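Local coordinates for succinoglycan biosynthesis protein (Bacillus cereus ATCC 14579, PDB 3B55) that is of unproven function but binds calcium and belongs to the erythromycin esterase-like family, with a possible role in succinoglycan biosynthesis, at residues A[187-195]-A[241-252]; A[337-348]-A[427-438]. The protein carries 1 engineered substitution. All blocks are in the same frame, centred on the assembly; numbering follows the deposited sequence.

Interaction 1 of 2, residues A[187-195]-A[241-252]; sequences YIKANNSKL and NKSYLNGKSKEF
The hydroxyl of Tyr187 donates to the backbone carbonyl of Leu245, OH to O 2.6 Å, and meets it almost head-on, with a C=O...donor angle of 165°. Tyr187 belongs to the last turns of helix 178-192, while Leu245 lies in the connection between helices 221-240 and 250-268. The phenol swings away from the helix and across that connection because chi1 (-173°) sets CG opposite the backbone nitrogen. The carbonyl oxygen sits at the ring's edge, near its plane. Further along the ring, CE2 approaches Phe252 CD2 at 4.1 Å, the two side chains crossing at roughly a right angle, and CE1 rests against the CB of Glu251.

The loop beyond the phenol has its own fastening. Ser249 OG donates to Asn246 O at 2.6 Å, across a type I turn, and as N-cap of helix 250-268 also accepts weakly from Phe252 N.

On the other flank the contact turns apolar. Leu245 sends CD2 to Asn192 CB (3.7 Å) and CD1 to Leu195 CD1 (4.1 Å), while Leu195 meets Asn241 from the opposite direction, its CD1 lying 3.3 Å from Asn241 CB. Asn192 ND2 adds a weak, bent bond to Tyr244 O. Both Leu245 and Ile188 also touch Leu238 of helix 221-240, which extends this apolar layer.

One aromatic hydroxyl thus satisfies a main-chain carbonyl at a buried leucine, and this single short bond, flanked by hydrocarbon contacts, ties the last turns of helix 178-192 to the link between helices 221-240 and 250-268.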
loop_
_atom_site.group_PDB
_atom_site.type_symbol
_atom_site.label_atom_id
_atom_site.label_comp_id
_atom_site.label_asym_id
_atom_site.label_seq_id
_atom_site.Cartn_x
_atom_site.Cartn_y
_atom_site.Cartn_z
ATOM N N TYR A 187 21.161 1.597 -18.181
ATOM C CA TYR A 187 21.166 0.206 -18.624
ATOM C C TYR A 187 21.361 0.051 -20.134
ATOM O O TYR A 187 21.935 -0.935 -20.591
ATOM C CB TYR A 187 19.861 -0.476 -18.215
ATOM C CG TYR A 187 19.832 -1.964 -18.475
ATOM C CD1 TYR A 187 20.342 -2.869 -17.539
ATOM C CD2 TYR A 187 19.297 -2.470 -19.657
ATOM C CE1 TYR A 187 20.313 -4.243 -17.779
ATOM C CE2 TYR A 187 19.262 -3.837 -19.908
ATOM C CZ TYR A 187 19.771 -4.719 -18.965
ATOM O OH TYR A 187 19.727 -6.070 -19.214
ATOM N N ILE A 188 20.876 1.018 -20.907
ATOM C CA ILE A 188 21.006 0.971 -22.358
ATOM C C ILE A 188 22.419 1.369 -22.752
ATOM O O ILE A 188 23.008 0.811 -23.677
ATOM C CB ILE A 188 20.014 1.933 -23.039
ATOM C CG1 ILE A 188 18.582 1.578 -22.621
ATOM C CG2 ILE A 188 20.181 1.862 -24.551
ATOM C CD1 ILE A 188 17.508 2.347 -23.370
ATOM N N LYS A 189 22.950 2.347 -22.033
ATOM C CA LYS A 189 24.290 2.860 -22.265
ATOM C C LYS A 189 25.303 1.744 -22.012
ATOM O O LYS A 189 26.257 1.568 -22.770
ATOM C CB LYS A 189 24.535 4.040 -21.315
ATOM C CG LYS A 189 25.791 4.846 -21.581
ATOM C CD LYS A 189 25.849 6.102 -20.698
ATOM C CE LYS A 189 24.683 7.052 -20.969
ATOM N NZ LYS A 189 24.813 8.346 -20.236
ATOM N N ALA A 190 25.062 0.978 -20.952
ATOM C CA ALA A 190 25.935 -0.120 -20.564
ATOM C C ALA A 190 25.755 -1.409 -21.381
ATOM O O ALA A 190 26.733 -2.091 -21.679
ATOM C CB ALA A 190 25.751 -0.418 -19.071
ATOM N N ASN A 191 24.522 -1.749 -21.747
ATOM C CA ASN A 191 24.297 -2.976 -22.506
ATOM C C ASN A 191 24.179 -2.871 -24.020
ATOM O O ASN A 191 24.430 -3.850 -24.721
ATOM C CB ASN A 191 23.067 -3.718 -21.973
ATOM C CG ASN A 191 23.326 -4.392 -20.647
ATOM O OD1 ASN A 191 23.540 -3.728 -19.631
ATOM N ND2 ASN A 191 23.318 -5.723 -20.647
ATOM N N ASN A 192 23.786 -1.710 -24.528
ATOM C CA ASN A 192 23.640 -1.534 -25.972
ATOM C C ASN A 192 23.547 -0.048 -26.285
ATOM O O ASN A 192 22.518 0.439 -26.755
ATOM C CB ASN A 192 22.373 -2.244 -26.461
ATOM C CG ASN A 192 22.286 -2.322 -27.973
ATOM O OD1 ASN A 192 22.969 -1.594 -28.690
ATOM N ND2 ASN A 192 21.429 -3.212 -28.466
ATOM N N SER A 193 24.636 0.664 -26.018
ATOM C CA SER A 193 24.707 2.100 -26.246
ATOM C C SER A 193 24.232 2.572 -27.618
ATOM O O SER A 193 23.861 3.731 -27.777
ATOM C CB SER A 193 26.140 2.584 -25.992
ATOM O OG SER A 193 27.086 1.676 -26.532
ATOM N N LYS A 194 24.243 1.688 -28.609
ATOM C CA LYS A 194 23.806 2.068 -29.948
ATOM C C LYS A 194 22.331 2.477 -29.960
ATOM O O LYS A 194 21.910 3.280 -30.790
ATOM C CB LYS A 194 24.031 0.905 -30.920
ATOM C CG LYS A 194 23.859 1.265 -32.385
ATOM C CD LYS A 194 24.167 0.075 -33.289
ATOM C CE LYS A 194 24.286 0.503 -34.752
ATOM N NZ LYS A 194 23.349 -0.247 -35.634
ATOM N N LEU A 195 21.558 1.937 -29.020
ATOM C CA LEU A 195 20.126 2.227 -28.918
ATOM C C LEU A 195 19.767 3.556 -28.253
ATOM O O LEU A 195 18.653 4.051 -28.417
ATOM C CB LEU A 195 19.413 1.107 -28.150
ATOM C CG LEU A 195 19.020 -0.194 -28.845
ATOM C CD1 LEU A 195 18.303 -1.077 -27.831
ATOM C CD2 LEU A 195 18.112 0.091 -30.042
ATOM N N ASN A 241 14.398 -5.043 -28.660
ATOM C CA ASN A 241 15.855 -5.144 -28.591
ATOM C C ASN A 241 16.228 -5.999 -27.390
ATOM O O ASN A 241 17.358 -5.966 -26.891
ATOM C CB ASN A 241 16.482 -3.757 -28.467
ATOM C CG ASN A 241 16.285 -2.926 -29.716
ATOM O OD1 ASN A 241 15.459 -2.010 -29.748
ATOM N ND2 ASN A 241 17.034 -3.252 -30.762
ATOM N N LYS A 242 15.244 -6.766 -26.941
ATOM C CA LYS A 242 15.373 -7.655 -25.801
ATOM C C LYS A 242 16.661 -8.487 -25.870
ATOM O O LYS A 242 17.489 -8.434 -24.957
ATOM C CB LYS A 242 14.135 -8.562 -25.758
ATOM C CG LYS A 242 13.920 -9.357 -24.490
ATOM C CD LYS A 242 12.543 -10.017 -24.501
ATOM C CE LYS A 242 12.389 -10.995 -23.350
ATOM N NZ LYS A 242 12.630 -10.345 -22.029
ATOM N N SER A 243 16.839 -9.238 -26.955
ATOM C CA SER A 243 18.028 -10.078 -27.118
ATOM C C SER A 243 19.355 -9.317 -27.155
ATOM O O SER A 243 20.403 -9.887 -26.865
ATOM C CB SER A 243 17.910 -10.921 -28.390
ATOM O OG SER A 243 17.957 -10.101 -29.542
ATOM N N TYR A 244 19.324 -8.044 -27.529
ATOM C CA TYR A 244 20.557 -7.262 -27.591
ATOM C C TYR A 244 20.764 -6.506 -26.277
ATOM O O TYR A 244 21.671 -5.681 -26.159
ATOM C CB TYR A 244 20.496 -6.252 -28.741
ATOM C CG TYR A 244 19.883 -6.781 -30.021
ATOM C CD1 TYR A 244 20.563 -7.696 -30.833
ATOM C CD2 TYR A 244 18.616 -6.363 -30.421
ATOM C CE1 TYR A 244 19.986 -8.179 -32.018
ATOM C CE2 TYR A 244 18.032 -6.836 -31.596
ATOM C CZ TYR A 244 18.719 -7.741 -32.390
ATOM O OH TYR A 244 18.131 -8.202 -33.550
ATOM N N LEU A 245 19.913 -6.801 -25.296
ATOM C CA LEU A 245 19.960 -6.155 -23.990
ATOM C C LEU A 245 19.981 -7.162 -22.835
ATOM O O LEU A 245 19.688 -6.797 -21.700
ATOM C CB LEU A 245 18.741 -5.242 -23.830
ATOM C CG LEU A 245 18.661 -3.956 -24.652
ATOM C CD1 LEU A 245 17.244 -3.404 -24.608
ATOM C CD2 LEU A 245 19.648 -2.940 -24.103
ATOM N N ASN A 246 20.324 -8.418 -23.117
ATOM C CA ASN A 246 20.360 -9.457 -22.083
ATOM C C ASN A 246 18.963 -9.519 -21.462
ATOM O O ASN A 246 18.780 -9.380 -20.246
ATOM C CB ASN A 246 21.425 -9.121 -21.023
ATOM C CG ASN A 246 21.648 -10.251 -20.027
ATOM O OD1 ASN A 246 21.425 -11.421 -20.335
ATOM N ND2 ASN A 246 22.109 -9.901 -18.829
ATOM N N GLY A 247 17.980 -9.737 -22.332
ATOM C CA GLY A 247 16.586 -9.802 -21.922
ATOM C C GLY A 247 16.083 -10.903 -21.004
ATOM O O GLY A 247 15.096 -10.700 -20.309
ATOM N N LYS A 248 16.729 -12.062 -20.984
ATOM C CA LYS A 248 16.259 -13.142 -20.118
ATOM C C LYS A 248 16.663 -12.913 -18.664
ATOM O O LYS A 248 16.253 -13.661 -17.777
ATOM C CB LYS A 248 16.814 -14.501 -20.579
ATOM C CG LYS A 248 16.482 -14.889 -22.030
ATOM C CD LYS A 248 17.158 -16.209 -22.446
ATOM C CE LYS A 248 16.238 -17.429 -22.298
ATOM N NZ LYS A 248 15.874 -17.774 -20.892
ATOM N N SER A 249 17.456 -11.874 -18.418
ATOM C CA SER A 249 17.940 -11.573 -17.072
ATOM C C SER A 249 16.942 -10.855 -16.177
ATOM O O SER A 249 15.942 -10.311 -16.638
ATOM C CB SER A 249 19.228 -10.740 -17.140
ATOM O OG SER A 249 18.980 -9.432 -17.625
ATOM N N LYS A 250 17.253 -10.851 -14.886
ATOM C CA LYS A 250 16.424 -10.219 -13.878
ATOM C C LYS A 250 16.611 -8.708 -13.836
ATOM O O LYS A 250 15.743 -7.989 -13.340
ATOM C CB LYS A 250 16.732 -10.835 -12.512
ATOM C CG LYS A 250 16.185 -12.254 -12.367
ATOM C CD LYS A 250 17.263 -13.302 -12.114
ATOM C CE LYS A 250 16.617 -14.652 -11.825
ATOM N NZ LYS A 250 17.560 -15.646 -11.239
ATOM N N GLU A 251 17.736 -8.224 -14.356
ATOM C CA GLU A 251 17.982 -6.787 -14.371
ATOM C C GLU A 251 17.188 -6.158 -15.508
ATOM O O GLU A 251 16.743 -5.016 -15.405
ATOM C CB GLU A 251 19.466 -6.477 -14.557
ATOM C CG GLU A 251 20.378 -7.123 -13.534
ATOM C CD GLU A 251 21.804 -6.608 -13.619
ATOM O OE1 GLU A 251 22.284 -6.357 -14.746
ATOM O OE2 GLU A 251 22.447 -6.462 -12.556
ATOM N N PHE A 252 17.017 -6.892 -16.604
ATOM C CA PHE A 252 16.246 -6.361 -17.716
ATOM C C PHE A 252 14.788 -6.304 -17.283
ATOM O O PHE A 252 14.013 -5.474 -17.764
ATOM C CB PHE A 252 16.391 -7.244 -18.953
ATOM C CG PHE A 252 15.498 -6.833 -20.095
ATOM C CD1 PHE A 252 14.235 -7.406 -20.253
ATOM C CD2 PHE A 252 15.906 -5.847 -20.995
ATOM C CE1 PHE A 252 13.395 -7.001 -21.293
ATOM C CE2 PHE A 252 15.072 -5.437 -22.035
ATOM C CZ PHE A 252 13.815 -6.013 -22.183
#

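Interaction 2 of 2, residues A[337-348]-A[427-438]; sequences VSIGTSVYEGQY and FDILVQIQKVSP
Strands 337-344 and 429-433 run parallel, their axes 4.6 Å apart at closest and their directions 27° apart, with Gly340 N to Ile429 O and Val431 N to Gly340 O (both 2.9 Å) among the bonds that join them. At the start of the pairing Ser338 O accepts from both Asp428 N and Ile429 N. Gly340 has no side chain, and the ring of Phe427 lies over it: Gly340 CA is 3.8 Å from the ring centroid, a CH-pi contact over the face. Ser338 OG stands at the edge of the same ring, held by Val310 O.

On the other side of the sheet Ile339 and Ile429 lie alongside each other, CG1 to CB 3.8 Å, and Ile339 CG2 reaches Val431 CG2. Farther on, Val343 CG1 meets Val436 CG1 at 3.7 Å, the two side chains crossing at about a right angle. Both chains turn a corner, at Glu345 and Gln434, where a water accepts from Tyr344 N and donates to Glu345 O and Ile433 O. Glu345 N to Gln434 O (3.0 Å) bridges the corner, and Val436 N to Glu345 O (3.1 Å) carries the pairing on.

Within the mixed sheet, strand 336-344 lies between 429-433 and 77-82, and 382-386 adjoins 429-433. Helices pack on both faces in an alpha/beta layering: 88-104 against Thr341 and Ile433, 371-376 against Ser342 and Leu430.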
loop_
_atom_site.group_PDB
_atom_site.type_symbol
_atom_site.label_atom_id
_atom_site.label_comp_id
_atom_site.label_asym_id
_atom_site.label_seq_id
_atom_site.Cartn_x
_atom_site.Cartn_y
_atom_site.Cartn_z
ATOM N N VAL A 337 -3.878 -12.861 0.812
ATOM C CA VAL A 337 -4.534 -12.787 2.110
ATOM C C VAL A 337 -4.601 -11.309 2.444
ATOM O O VAL A 337 -3.616 -10.590 2.301
ATOM C CB VAL A 337 -3.745 -13.528 3.214
ATOM C CG1 VAL A 337 -4.307 -13.165 4.579
ATOM C CG2 VAL A 337 -3.850 -15.028 3.005
ATOM N N SER A 338 -5.768 -10.849 2.874
ATOM C CA SER A 338 -5.941 -9.438 3.195
ATOM C C SER A 338 -6.170 -9.199 4.677
ATOM O O SER A 338 -7.131 -9.700 5.265
ATOM C CB SER A 338 -7.118 -8.869 2.389
ATOM O OG SER A 338 -7.381 -7.525 2.733
ATOM N N ILE A 339 -5.274 -8.429 5.278
ATOM C CA ILE A 339 -5.373 -8.097 6.689
ATOM C C ILE A 339 -5.685 -6.615 6.827
ATOM O O ILE A 339 -4.991 -5.775 6.258
ATOM C CB ILE A 339 -4.056 -8.381 7.428
ATOM C CG1 ILE A 339 -3.741 -9.876 7.363
ATOM C CG2 ILE A 339 -4.166 -7.922 8.876
ATOM C CD1 ILE A 339 -2.400 -10.254 7.948
ATOM N N GLY A 340 -6.734 -6.293 7.575
ATOM C CA GLY A 340 -7.085 -4.897 7.759
ATOM C C GLY A 340 -7.023 -4.519 9.224
ATOM O O GLY A 340 -7.131 -5.383 10.088
ATOM N N THR A 341 -6.825 -3.233 9.504
ATOM C CA THR A 341 -6.777 -2.753 10.886
ATOM C C THR A 341 -8.027 -1.935 11.140
ATOM O O THR A 341 -8.611 -1.382 10.205
ATOM C CB THR A 341 -5.532 -1.869 11.163
ATOM O OG1 THR A 341 -5.328 -0.949 10.082
ATOM C CG2 THR A 341 -4.294 -2.741 11.344
ATOM N N SER A 342 -8.453 -1.875 12.396
ATOM C CA SER A 342 -9.643 -1.118 12.736
ATOM C C SER A 342 -9.448 -0.407 14.068
ATOM O O SER A 342 -8.694 -0.860 14.931
ATOM C CB SER A 342 -10.857 -2.043 12.783
ATOM O OG SER A 342 -12.062 -1.295 12.739
ATOM N N VAL A 343 -10.142 0.708 14.235
ATOM C CA VAL A 343 -10.000 1.496 15.441
ATOM C C VAL A 343 -11.311 1.679 16.187
ATOM O O VAL A 343 -12.348 1.157 15.778
ATOM C CB VAL A 343 -9.423 2.872 15.085
ATOM C CG1 VAL A 343 -8.008 2.714 14.539
ATOM C CG2 VAL A 343 -10.311 3.547 14.048
ATOM N N TYR A 344 -11.251 2.436 17.279
ATOM C CA TYR A 344 -12.421 2.708 18.100
ATOM C C TYR A 344 -12.386 4.118 18.699
ATOM O O TYR A 344 -13.178 4.979 18.322
ATOM C CB TYR A 344 -12.527 1.656 19.207
ATOM C CG TYR A 344 -13.712 1.846 20.122
ATOM C CD1 TYR A 344 -14.993 2.042 19.603
ATOM C CD2 TYR A 344 -13.555 1.841 21.508
ATOM C CE1 TYR A 344 -16.086 2.234 20.440
ATOM C CE2 TYR A 344 -14.645 2.028 22.357
ATOM C CZ TYR A 344 -15.906 2.222 21.817
ATOM O OH TYR A 344 -16.984 2.407 22.652
ATOM N N GLU A 345 -11.465 4.359 19.626
ATOM C CA GLU A 345 -11.363 5.676 20.244
ATOM C C GLU A 345 -9.958 6.247 20.093
ATOM O O GLU A 345 -8.996 5.508 19.855
ATOM C CB GLU A 345 -11.724 5.607 21.733
ATOM C CG GLU A 345 -13.141 5.124 22.028
ATOM C CD GLU A 345 -13.448 5.072 23.523
ATOM O OE1 GLU A 345 -12.601 4.561 24.286
ATOM O OE2 GLU A 345 -14.540 5.528 23.928
ATOM N N GLY A 346 -9.845 7.568 20.219
ATOM C CA GLY A 346 -8.544 8.201 20.101
ATOM C C GLY A 346 -8.467 9.348 19.113
ATOM O O GLY A 346 -9.481 9.802 18.584
ATOM N N GLN A 347 -7.243 9.811 18.869
ATOM C CA GLN A 347 -6.996 10.904 17.944
ATOM C C GLN A 347 -5.975 10.496 16.895
ATOM O O GLN A 347 -5.150 9.611 17.127
ATOM C CB GLN A 347 -6.505 12.136 18.704
ATOM C CG GLN A 347 -7.447 12.556 19.818
ATOM C CD GLN A 347 -6.982 13.800 20.537
ATOM O OE1 GLN A 347 -7.127 14.916 20.033
ATOM N NE2 GLN A 347 -6.404 13.614 21.720
ATOM N N TYR A 348 -6.028 11.149 15.742
ATOM C CA TYR A 348 -5.122 10.834 14.652
ATOM C C TYR A 348 -4.830 12.071 13.821
ATOM O O TYR A 348 -5.542 13.074 13.919
ATOM C CB TYR A 348 -5.749 9.770 13.751
ATOM C CG TYR A 348 -7.155 10.113 13.291
ATOM C CD1 TYR A 348 -8.259 9.868 14.112
ATOM C CD2 TYR A 348 -7.381 10.709 12.049
ATOM C CE1 TYR A 348 -9.552 10.208 13.709
ATOM C CE2 TYR A 348 -8.670 11.050 11.638
ATOM C CZ TYR A 348 -9.744 10.801 12.473
ATOM O OH TYR A 348 -11.007 11.163 12.090
ATOM N N PHE A 427 -12.053 -8.274 4.284
ATOM C CA PHE A 427 -10.846 -8.816 4.903
ATOM C C PHE A 427 -10.941 -10.242 5.427
ATOM O O PHE A 427 -11.991 -10.687 5.903
ATOM C CB PHE A 427 -10.413 -7.935 6.073
ATOM C CG PHE A 427 -10.202 -6.493 5.718
ATOM C CD1 PHE A 427 -9.098 -6.101 4.964
ATOM C CD2 PHE A 427 -11.101 -5.521 6.151
ATOM C CE1 PHE A 427 -8.888 -4.749 4.647
ATOM C CE2 PHE A 427 -10.902 -4.167 5.841
ATOM C CZ PHE A 427 -9.793 -3.781 5.087
ATOM N N ASP A 428 -9.816 -10.945 5.360
ATOM C CA ASP A 428 -9.718 -12.311 5.856
ATOM C C ASP A 428 -9.335 -12.223 7.337
ATOM O O ASP A 428 -9.748 -13.042 8.149
ATOM C CB ASP A 428 -8.616 -13.085 5.114
ATOM C CG ASP A 428 -8.850 -13.158 3.614
ATOM O OD1 ASP A 428 -9.948 -13.602 3.199
ATOM O OD2 ASP A 428 -7.935 -12.775 2.850
ATOM N N ILE A 429 -8.548 -11.210 7.686
ATOM C CA ILE A 429 -8.092 -11.050 9.064
ATOM C C ILE A 429 -8.212 -9.612 9.543
ATOM O O ILE A 429 -7.801 -8.685 8.841
ATOM C CB ILE A 429 -6.622 -11.500 9.182
ATOM C CG1 ILE A 429 -6.508 -12.959 8.717
ATOM C CG2 ILE A 429 -6.120 -11.342 10.632
ATOM C CD1 ILE A 429 -5.083 -13.432 8.497
ATOM N N LEU A 430 -8.775 -9.424 10.738
ATOM C CA LEU A 430 -8.919 -8.084 11.294
ATOM C C LEU A 430 -8.119 -7.879 12.578
ATOM O O LEU A 430 -8.139 -8.711 13.484
ATOM C CB LEU A 430 -10.385 -7.750 11.591
ATOM C CG LEU A 430 -10.512 -6.293 12.081
ATOM C CD1 LEU A 430 -10.987 -5.396 10.943
ATOM C CD2 LEU A 430 -11.466 -6.209 13.251
ATOM N N VAL A 431 -7.418 -6.755 12.641
ATOM C CA VAL A 431 -6.632 -6.392 13.805
ATOM C C VAL A 431 -7.261 -5.138 14.393
ATOM O O VAL A 431 -7.262 -4.082 13.756
ATOM C CB VAL A 431 -5.172 -6.110 13.419
ATOM C CG1 VAL A 431 -4.413 -5.570 14.618
ATOM C CG2 VAL A 431 -4.530 -7.386 12.893
ATOM N N GLN A 432 -7.807 -5.258 15.600
ATOM C CA GLN A 432 -8.457 -4.129 16.264
ATOM C C GLN A 432 -7.544 -3.487 17.306
ATOM O O GLN A 432 -6.918 -4.178 18.105
ATOM C CB GLN A 432 -9.753 -4.599 16.949
ATOM C CG GLN A 432 -10.514 -3.508 17.702
ATOM C CD GLN A 432 -11.311 -2.585 16.781
ATOM O OE1 GLN A 432 -11.814 -1.545 17.210
ATOM N NE2 GLN A 432 -11.446 -2.975 15.518
ATOM N N ILE A 433 -7.469 -2.162 17.275
ATOM C CA ILE A 433 -6.663 -1.391 18.218
ATOM C C ILE A 433 -7.661 -0.409 18.834
ATOM O O ILE A 433 -8.112 0.538 18.180
ATOM C CB ILE A 433 -5.522 -0.653 17.484
ATOM C CG1 ILE A 433 -4.707 -1.664 16.686
ATOM C CG2 ILE A 433 -4.605 0.054 18.487
ATOM C CD1 ILE A 433 -3.612 -1.040 15.856
ATOM N N GLN A 434 -8.016 -0.653 20.091
ATOM C CA GLN A 434 -9.016 0.155 20.778
ATOM C C GLN A 434 -8.680 1.624 21.016
ATOM O O GLN A 434 -9.583 2.459 21.044
ATOM C CB GLN A 434 -9.409 -0.537 22.086
ATOM C CG GLN A 434 -9.761 -2.019 21.899
ATOM C CD GLN A 434 -11.056 -2.245 21.116
ATOM O OE1 GLN A 434 -11.325 -1.567 20.127
ATOM N NE2 GLN A 434 -11.854 -3.216 21.555
ATOM N N LYS A 435 -7.407 1.961 21.194
ATOM C CA LYS A 435 -7.072 3.372 21.374
ATOM C C LYS A 435 -5.824 3.787 20.608
ATOM O O LYS A 435 -4.745 3.226 20.785
ATOM C CB LYS A 435 -6.899 3.748 22.853
ATOM C CG LYS A 435 -6.790 5.269 23.024
ATOM C CD LYS A 435 -6.397 5.735 24.419
ATOM C CE LYS A 435 -7.608 5.946 25.315
ATOM N NZ LYS A 435 -8.695 6.659 24.594
ATOM N N VAL A 436 -5.978 4.780 19.743
ATOM C CA VAL A 436 -4.854 5.270 18.966
ATOM C C VAL A 436 -4.536 6.718 19.316
ATOM O O VAL A 436 -5.358 7.421 19.908
ATOM C CB VAL A 436 -5.134 5.192 17.450
ATOM C CG1 VAL A 436 -5.485 3.760 17.058
ATOM C CG2 VAL A 436 -6.259 6.159 17.075
ATOM N N SER A 437 -3.331 7.137 18.945
ATOM C CA SER A 437 -2.858 8.495 19.153
ATOM C C SER A 437 -2.198 8.906 17.825
ATOM O O SER A 437 -1.900 8.058 16.981
ATOM C CB SER A 437 -1.853 8.544 20.304
ATOM O OG SER A 437 -0.693 7.780 20.012
ATOM N N PRO A 438 -1.955 10.211 17.624
ATOM C CA PRO A 438 -1.340 10.731 16.397
ATOM C C PRO A 438 0.043 10.176 16.029
ATOM O O PRO A 438 0.899 9.969 16.894
ATOM C CB PRO A 438 -1.293 12.243 16.648
ATOM C CG PRO A 438 -2.430 12.479 17.618
ATOM C CD PRO A 438 -2.253 11.310 18.560
HETATM O O HOH W 1 -8.663 3.212 18.226
HETATM O O HOH W 2 -10.323 2.482 23.735
#

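How the interactions relate
Interaction 1 is complete in the sequence before interaction 2 opens, so the two follow one another along the chain. Their centres lie 46 Å apart on opposite sides of the chain's centre, with nearest atoms about 24 Å from each other, and both fall within the erythromycin esterase-like region. Residues 187-195 and 241-252 belong to a helical region, 35 of the 45 residues between them being helix; 337-344 and 429-433 are adjacent strands of the mixed sheet, and both chains turn out of it beyond the corner. The calcium ligands His85 and Glu113 lie nearer the second. One chain thus combines a peripheral contact between a helix and an interhelical connection with a buried strand pairing whose Thr341 side chain is about 12 Å from the bound calcium.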